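Local structure of CRS2 (Zea mays, 1RYB) at residues I20-N25 against N36-V42; I67-V72 against R187-L191. The protein is required for splicing of group IIB introns in chloroplasts, working in complexes with CAF1 or CAF2, and has a peptidyl-tRNA hydrolase fold without the hydrolase activity. All coordinates share one frame; numbering follows the deposited sequence.

Both contacts pack helices against the same mixed sheet, in which strands 18-22 and 70-77 are parallel neighbours. Contact 1 lies near the middle of the protein, its centre about 4 Å from that of the chain; contact 2 sits at the periphery, about 16 Å from it. The two centres are about 18 Å apart, yet the contacts meet through I20, whose CD1 is 4.0 Å from CD1 of I67. Contact 1 borders what corresponds, by similarity, to the tRNA-binding site of the peptidyl-tRNA hydrolases: between nearest atoms, the N25 side chain is about 3 Å from that of Y30 and about 4 Å from that of Y80. Contact 2 lies away from that site, at a hairpin tip.

Contact 1 (I20-N25 against N36-V42); sequences IAGLGN and NVGFEMV
At the C-terminal end of strand 18-22, in the α/β fold of the peptidyl-tRNA hydrolases, the chain from G22 to N25 runs over the start of helix 37-48, and N36 grips N25 by its backbone. The N36 amide bonds both ways. Its OD1 takes the N25 N-H at 2.7 Å, a nearly straight bond whose donor is tilted 30° from the carbonyl plane, while ND2 gives a proton to N25 O at 3.1 Å, in the carbonyl plane and on a lone pair. The pair of bonds fixes the turn of the amide; a leucine here would probably leave the N25 N-H and carbonyl without these mates and let the loop shift. A water donating to OD1 and accepting from N25 ND2 ties the two side chains together as well, while N25 OD1 goes to the backbone N of M81.

Beside this, G24 CA lies over one face of the F39 ring, 3.8 Å from the centroid, a CH-pi contact. The ring's CD1 edge comes to 3.2 Å from G22 O, a buried carbonyl with no polar partner in the model. G22 and G38 allow the backbones to come close: their CA atoms are 4.2 Å apart, and G22 CA-H points at G38 O. G22, having no CB, lets that oxygen and V42 lie this close. V42 CG1, anti to its carbonyl carbon (chi1 -57°), lies 3.4 Å from G22 N and also touches I20 CG2. A second water bridges L23 O and G38 N.

Strands 70-77 and 102-108 flank strand 18-22 in the sheet. F39 and V42 also reach strand 70-77, while V37 and M41 pack on strand 102-108 and helix 169-192.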
ATOM      1  N   ILE A  20      -3.449   5.334  -5.494  1.00  7.28           N
ATOM      2  CA  ILE A  20      -2.597   4.973  -4.420  1.00  5.16           C
ATOM      3  C   ILE A  20      -3.327   3.964  -3.586  1.00  9.79           C
ATOM      4  O   ILE A  20      -4.321   4.310  -2.849  1.00 11.32           O
ATOM      5  CB  ILE A  20      -2.228   6.267  -3.604  1.00  8.85           C
ATOM      6  CG1 ILE A  20      -1.423   7.286  -4.507  1.00  8.53           C
ATOM      7  CG2 ILE A  20      -1.379   5.865  -2.362  1.00 11.67           C
ATOM      8  CD1 ILE A  20      -1.304   8.630  -3.890  1.00 18.68           C
ATOM      9  N   ALA A  21      -2.856   2.708  -3.649  1.00  8.95           N
ATOM     10  CA  ALA A  21      -3.608   1.633  -2.952  1.00  7.32           C
ATOM     11  C   ALA A  21      -2.805   0.984  -1.855  1.00 16.65           C
ATOM     12  O   ALA A  21      -1.682   0.639  -2.072  1.00 12.26           O
ATOM     13  CB  ALA A  21      -4.019   0.549  -3.998  1.00 11.27           C
ATOM     14  N   GLY A  22      -3.397   0.878  -0.667  1.00 10.29           N
ATOM     15  CA  GLY A  22      -2.746   0.231   0.473  1.00  6.06           C
ATOM     16  C   GLY A  22      -3.499  -1.101   0.693  1.00 10.59           C
ATOM     17  O   GLY A  22      -4.769  -1.131   0.646  1.00 12.37           O
ATOM     18  N   LEU A  23      -2.715  -2.218   0.814  1.00 10.98           N
ATOM     19  CA  LEU A  23      -3.234  -3.569   0.981  1.00 10.58           C
ATOM     20  C   LEU A  23      -3.555  -3.912   2.436  1.00 13.42           C
ATOM     21  O   LEU A  23      -2.873  -3.470   3.394  1.00 11.60           O
ATOM     22  CB  LEU A  23      -2.265  -4.582   0.398  1.00  7.74           C
ATOM     23  CG  LEU A  23      -2.000  -4.261  -1.075  1.00 10.06           C
ATOM     24  CD1 LEU A  23      -1.272  -5.430  -1.696  1.00 11.98           C
ATOM     25  CD2 LEU A  23      -3.349  -4.096  -1.830  1.00 12.09           C
ATOM     26  N   GLY A  24      -4.517  -4.767   2.598  1.00  9.33           N
ATOM     27  CA  GLY A  24      -4.956  -5.217   3.967  1.00  7.10           C
ATOM     28  C   GLY A  24      -6.176  -6.083   3.864  1.00  8.83           C
ATOM     29  O   GLY A  24      -6.703  -6.323   2.735  1.00 11.76           O
ATOM     30  N   ASN A  25      -6.671  -6.499   5.033  1.00 10.34           N
ATOM     31  CA  ASN A  25      -7.942  -7.238   5.153  1.00 10.19           C
ATOM     32  C   ASN A  25      -8.965  -6.366   5.789  1.00  7.88           C
ATOM     33  O   ASN A  25      -8.645  -5.517   6.633  1.00 13.95           O
ATOM     34  CB  ASN A  25      -7.750  -8.463   6.039  1.00 11.18           C
ATOM     35  CG  ASN A  25      -7.003  -9.514   5.278  1.00 13.23           C
ATOM     36  OD1 ASN A  25      -7.467  -9.916   4.219  1.00 13.08           O
ATOM     37  ND2 ASN A  25      -5.855  -9.996   5.823  1.00 14.82           N
ATOM     38  N   ASN A  36      -1.948  -5.382   7.582  1.00  9.08           N
ATOM     39  CA  ASN A  36      -2.743  -4.199   7.244  1.00  8.20           C
ATOM     40  C   ASN A  36      -1.950  -2.917   7.234  1.00 15.61           C
ATOM     41  O   ASN A  36      -2.511  -1.857   7.138  1.00 10.68           O
ATOM     42  CB  ASN A  36      -3.873  -4.007   8.266  1.00 10.61           C
ATOM     43  CG  ASN A  36      -5.138  -4.717   7.790  1.00 17.38           C
ATOM     44  OD1 ASN A  36      -5.108  -5.762   7.133  1.00 11.96           O
ATOM     45  ND2 ASN A  36      -6.277  -4.096   7.992  1.00 17.27           N
ATOM     46  N   VAL A  37      -0.608  -2.956   7.396  1.00  9.21           N
ATOM     47  CA  VAL A  37       0.111  -1.719   7.473  1.00  8.44           C
ATOM     48  C   VAL A  37      -0.046  -0.870   6.221  1.00 11.65           C
ATOM     49  O   VAL A  37       0.103   0.320   6.304  1.00 10.64           O
ATOM     50  CB  VAL A  37       1.590  -1.974   7.874  1.00 10.92           C
ATOM     51  CG1 VAL A  37       2.406  -2.659   6.771  1.00 13.86           C
ATOM     52  CG2 VAL A  37       2.320  -0.738   8.434  1.00 11.09           C
ATOM     53  N   GLY A  38      -0.262  -1.483   5.064  1.00  6.68           N
ATOM     54  CA  GLY A  38      -0.529  -0.658   3.893  1.00  9.13           C
ATOM     55  C   GLY A  38      -1.753   0.217   4.064  1.00  8.44           C
ATOM     56  O   GLY A  38      -1.834   1.352   3.565  1.00 10.01           O
ATOM     57  N   PHE A  39      -2.739  -0.317   4.717  1.00  9.74           N
ATOM     58  CA  PHE A  39      -3.946   0.470   5.048  1.00  9.89           C
ATOM     59  C   PHE A  39      -3.555   1.686   5.941  1.00 16.56           C
ATOM     60  O   PHE A  39      -3.994   2.833   5.757  1.00 11.26           O
ATOM     61  CB  PHE A  39      -4.922  -0.400   5.875  1.00  7.14           C
ATOM     62  CG  PHE A  39      -5.932  -1.230   5.056  1.00  9.22           C
ATOM     63  CD1 PHE A  39      -5.796  -1.425   3.679  1.00 10.11           C
ATOM     64  CD2 PHE A  39      -7.050  -1.764   5.703  1.00  9.18           C
ATOM     65  CE1 PHE A  39      -6.766  -2.170   2.999  1.00 12.56           C
ATOM     66  CE2 PHE A  39      -8.034  -2.506   5.044  1.00 13.60           C
ATOM     67  CZ  PHE A  39      -7.869  -2.720   3.678  1.00 13.42           C
ATOM     68  N   GLU A  40      -2.678   1.438   6.945  1.00 13.84           N
ATOM     69  CA  GLU A  40      -2.255   2.541   7.806  1.00 11.15           C
ATOM     70  C   GLU A  40      -1.606   3.638   7.020  1.00  7.99           C
ATOM     71  O   GLU A  40      -1.776   4.820   7.280  1.00 11.58           O
ATOM     72  CB  GLU A  40      -1.251   2.029   8.887  1.00  9.78           C
ATOM     73  CG  GLU A  40      -1.930   1.028   9.911  1.00 10.74           C
ATOM     74  CD  GLU A  40      -0.994   0.769  11.078  1.00 17.85           C
ATOM     75  OE1 GLU A  40      -0.694  -0.325  11.465  1.00 18.91           O
ATOM     76  OE2 GLU A  40      -0.378   1.827  11.489  1.00 18.58           O
ATOM     77  N   MET A  41      -0.729   3.258   6.072  1.00  8.97           N
ATOM     78  CA  MET A  41      -0.011   4.274   5.271  1.00  9.88           C
ATOM     79  C   MET A  41      -0.973   5.099   4.444  1.00  7.94           C
ATOM     80  O   MET A  41      -0.860   6.315   4.386  1.00 11.43           O
ATOM     81  CB  MET A  41       1.054   3.638   4.335  1.00 10.12           C
ATOM     82  CG  MET A  41       1.917   4.654   3.590  1.00  9.21           C
ATOM     83  SD  MET A  41       3.022   5.553   4.695  1.00 12.01           S
ATOM     84  CE  MET A  41       4.307   4.297   5.002  1.00 18.99           C
ATOM     85  N   VAL A  42      -1.861   4.422   3.717  1.00  8.05           N
ATOM     86  CA  VAL A  42      -2.834   5.173   2.952  1.00 12.31           C
ATOM     87  C   VAL A  42      -3.757   6.040   3.867  1.00  9.88           C
ATOM     88  O   VAL A  42      -4.141   7.145   3.498  1.00 10.41           O
ATOM     89  CB  VAL A  42      -3.590   4.373   1.860  1.00 16.95           C
ATOM     90  CG1 VAL A  42      -2.582   3.763   0.904  1.00 14.70           C
ATOM     91  CG2 VAL A  42      -4.499   3.322   2.427  1.00 10.89           C
TER
HETATM   92  O   HOH W   1      -0.242  -4.122   3.897  1.00  8.20           O
HETATM   93  O   HOH W   2      -4.443  -8.397   7.919  1.00 15.33           O

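Contact 2 (I67-V72 against R187-L191); sequences IGEVPV and RTLVL
I67 and L191 meet side chain to side chain, CG2 of the isoleucine 3.9 Å from CG of the leucine. With chi1 at -67°, I67 CG1 stands beside the backbone N and CG2 anti to it, in between L191 and the arm of R187. There CG2 lies over one face of the guanidinium, toward the rim, 3.8 Å from NH2, and also touches R187 CG. The arginine chain is bent at chi3 (46°), which folds the head back over I67. At the edge of that head, in its plane, a water accepts from NH2 and from G68 N; NH2 also forms a salt bridge with E49.

Next to this, V190 CG1, anti to its own N, meets V70 CG1 at 3.9 Å and I67 CB at 4.1 Å. The other V70 branch, CG2, packs on L191 CD2, a methyl that also sits 3.4 Å from I67 O.

I67 to V70 form a type II' beta turn with G68 at its positive-phi corner and paired I67-V70 backbone bonds, the two-residue loop of the beta hairpin joining strands 60-67 and 70-77; the contact packs that tip across the last turns of helix 169-192.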
ATOM      1  N   ILE A  67      -2.737  15.626  -4.825  1.00 13.81           N
ATOM      2  CA  ILE A  67      -1.426  15.851  -4.181  1.00 18.12           C
ATOM      3  C   ILE A  67      -0.816  16.969  -5.026  1.00 19.36           C
ATOM      4  O   ILE A  67      -0.626  16.773  -6.275  1.00 18.75           O
ATOM      5  CB  ILE A  67      -0.510  14.605  -4.172  1.00 19.71           C
ATOM      6  CG1 ILE A  67      -1.121  13.519  -3.261  1.00 20.60           C
ATOM      7  CG2 ILE A  67       0.937  14.977  -3.712  1.00 22.40           C
ATOM      8  CD1 ILE A  67      -0.137  12.375  -3.005  1.00 15.73           C
ATOM      9  N   GLY A  68      -0.678  18.203  -4.456  1.00 16.78           N
ATOM     10  CA  GLY A  68      -0.241  19.242  -5.340  1.00 15.69           C
ATOM     11  C   GLY A  68      -1.339  19.383  -6.400  1.00 19.05           C
ATOM     12  O   GLY A  68      -2.533  19.368  -6.057  1.00 23.04           O
ATOM     13  N   GLU A  69      -0.965  19.518  -7.667  1.00 21.38           N
ATOM     14  CA  GLU A  69      -1.879  19.646  -8.798  1.00 21.81           C
ATOM     15  C   GLU A  69      -2.230  18.311  -9.397  1.00 16.95           C
ATOM     16  O   GLU A  69      -2.912  18.245 -10.404  1.00 24.22           O
ATOM     17  CB  GLU A  69      -1.288  20.567  -9.922  1.00 30.01           C
ATOM     18  CG  GLU A  69      -0.957  21.994  -9.379  1.00 71.52           C
ATOM     19  CD  GLU A  69       0.022  22.811 -10.227  1.00100.00           C
ATOM     20  OE1 GLU A  69       0.323  22.535 -11.391  1.00 56.47           O
ATOM     21  OE2 GLU A  69       0.455  23.909  -9.605  1.00100.00           O
ATOM     22  N   VAL A  70      -1.737  17.229  -8.780  1.00 13.91           N
ATOM     23  CA  VAL A  70      -1.998  15.916  -9.365  1.00 16.51           C
ATOM     24  C   VAL A  70      -3.232  15.287  -8.723  1.00 11.28           C
ATOM     25  O   VAL A  70      -3.299  15.105  -7.523  1.00 14.44           O
ATOM     26  CB  VAL A  70      -0.767  14.930  -9.136  1.00 10.79           C
ATOM     27  CG1 VAL A  70      -0.917  13.608  -9.913  1.00 11.80           C
ATOM     28  CG2 VAL A  70       0.526  15.640  -9.532  1.00 15.59           C
ATOM     29  N   PRO A  71      -4.141  14.921  -9.529  1.00 14.63           N
ATOM     30  CA  PRO A  71      -5.358  14.218  -9.035  1.00 14.06           C
ATOM     31  C   PRO A  71      -4.954  12.791  -8.624  1.00 14.39           C
ATOM     32  O   PRO A  71      -4.207  12.086  -9.335  1.00 14.62           O
ATOM     33  CB  PRO A  71      -6.278  14.141 -10.244  1.00 15.98           C
ATOM     34  CG  PRO A  71      -5.626  14.947 -11.357  1.00 23.50           C
ATOM     35  CD  PRO A  71      -4.183  15.256 -10.985  1.00 16.99           C
ATOM     36  N   VAL A  72      -5.488  12.333  -7.516  1.00 14.10           N
ATOM     37  CA  VAL A  72      -5.186  10.970  -7.120  1.00 11.48           C
ATOM     38  C   VAL A  72      -6.446  10.335  -6.548  1.00 15.36           C
ATOM     39  O   VAL A  72      -7.387  11.022  -6.058  1.00 12.98           O
ATOM     40  CB  VAL A  72      -4.116  10.974  -5.970  1.00 12.91           C
ATOM     41  CG1 VAL A  72      -2.847  11.743  -6.331  1.00 11.07           C
ATOM     42  CG2 VAL A  72      -4.645  11.530  -4.623  1.00 10.62           C
ATOM     43  N   ARG A 187       4.382  11.665  -1.619  1.00 10.40           N
ATOM     44  CA  ARG A 187       4.173  12.963  -2.249  1.00 11.74           C
ATOM     45  C   ARG A 187       5.201  13.265  -3.255  1.00  6.91           C
ATOM     46  O   ARG A 187       4.965  13.797  -4.316  1.00 12.44           O
ATOM     47  CB  ARG A 187       4.282  14.039  -1.237  1.00 19.47           C
ATOM     48  CG  ARG A 187       3.060  14.183  -0.425  1.00 35.11           C
ATOM     49  CD  ARG A 187       3.060  15.504   0.337  1.00 28.27           C
ATOM     50  NE  ARG A 187       3.442  16.654  -0.481  1.00 30.13           N
ATOM     51  CZ  ARG A 187       2.545  17.545  -0.948  1.00 63.00           C
ATOM     52  NH1 ARG A 187       2.876  18.617  -1.696  1.00 68.36           N
ATOM     53  NH2 ARG A 187       1.272  17.329  -0.684  1.00 39.51           N
ATOM     54  N   THR A 188       6.451  13.029  -2.878  1.00 10.75           N
ATOM     55  CA  THR A 188       7.571  13.295  -3.817  1.00 12.94           C
ATOM     56  C   THR A 188       7.509  12.418  -5.039  1.00 23.57           C
ATOM     57  O   THR A 188       7.647  12.891  -6.167  1.00 17.67           O
ATOM     58  CB  THR A 188       8.948  13.107  -3.134  1.00 10.62           C
ATOM     59  OG1 THR A 188       9.017  14.058  -2.073  1.00 14.93           O
ATOM     60  CG2 THR A 188      10.086  13.366  -4.180  1.00 12.53           C
ATOM     61  N   LEU A 189       7.286  11.128  -4.852  1.00 10.90           N
ATOM     62  CA  LEU A 189       7.133  10.295  -6.026  1.00  8.29           C
ATOM     63  C   LEU A 189       6.060  10.797  -6.947  1.00 13.02           C
ATOM     64  O   LEU A 189       6.223  10.811  -8.150  1.00 16.00           O
ATOM     65  CB  LEU A 189       6.823   8.822  -5.595  1.00 12.72           C
ATOM     66  CG  LEU A 189       6.380   7.893  -6.720  1.00 16.87           C
ATOM     67  CD1 LEU A 189       7.574   7.535  -7.585  1.00 26.14           C
ATOM     68  CD2 LEU A 189       5.782   6.644  -6.119  1.00 14.61           C
ATOM     69  N   VAL A 190       4.894  11.082  -6.404  1.00 10.25           N
ATOM     70  CA  VAL A 190       3.751  11.545  -7.206  1.00 10.52           C
ATOM     71  C   VAL A 190       4.016  12.875  -7.895  1.00 19.66           C
ATOM     72  O   VAL A 190       3.751  13.004  -9.071  1.00 18.00           O
ATOM     73  CB  VAL A 190       2.554  11.655  -6.315  1.00 12.62           C
ATOM     74  CG1 VAL A 190       1.396  12.347  -7.063  1.00 10.61           C
ATOM     75  CG2 VAL A 190       2.200  10.222  -5.851  1.00 11.14           C
ATOM     76  N   LEU A 191       4.601  13.865  -7.186  1.00 12.49           N
ATOM     77  CA  LEU A 191       4.928  15.164  -7.823  1.00 10.48           C
ATOM     78  C   LEU A 191       6.081  15.203  -8.861  1.00 17.36           C
ATOM     79  O   LEU A 191       6.068  15.968  -9.849  1.00 15.74           O
ATOM     80  CB  LEU A 191       5.137  16.235  -6.747  1.00 14.99           C
ATOM     81  CG  LEU A 191       3.935  16.374  -5.846  1.00  9.71           C
ATOM     82  CD1 LEU A 191       4.193  17.343  -4.694  1.00 13.24           C
ATOM     83  CD2 LEU A 191       2.763  16.862  -6.692  1.00 13.85           C
TER
HETATM   84  O   HOH W   3      -0.956  18.866  -1.918  1.00 39.93           O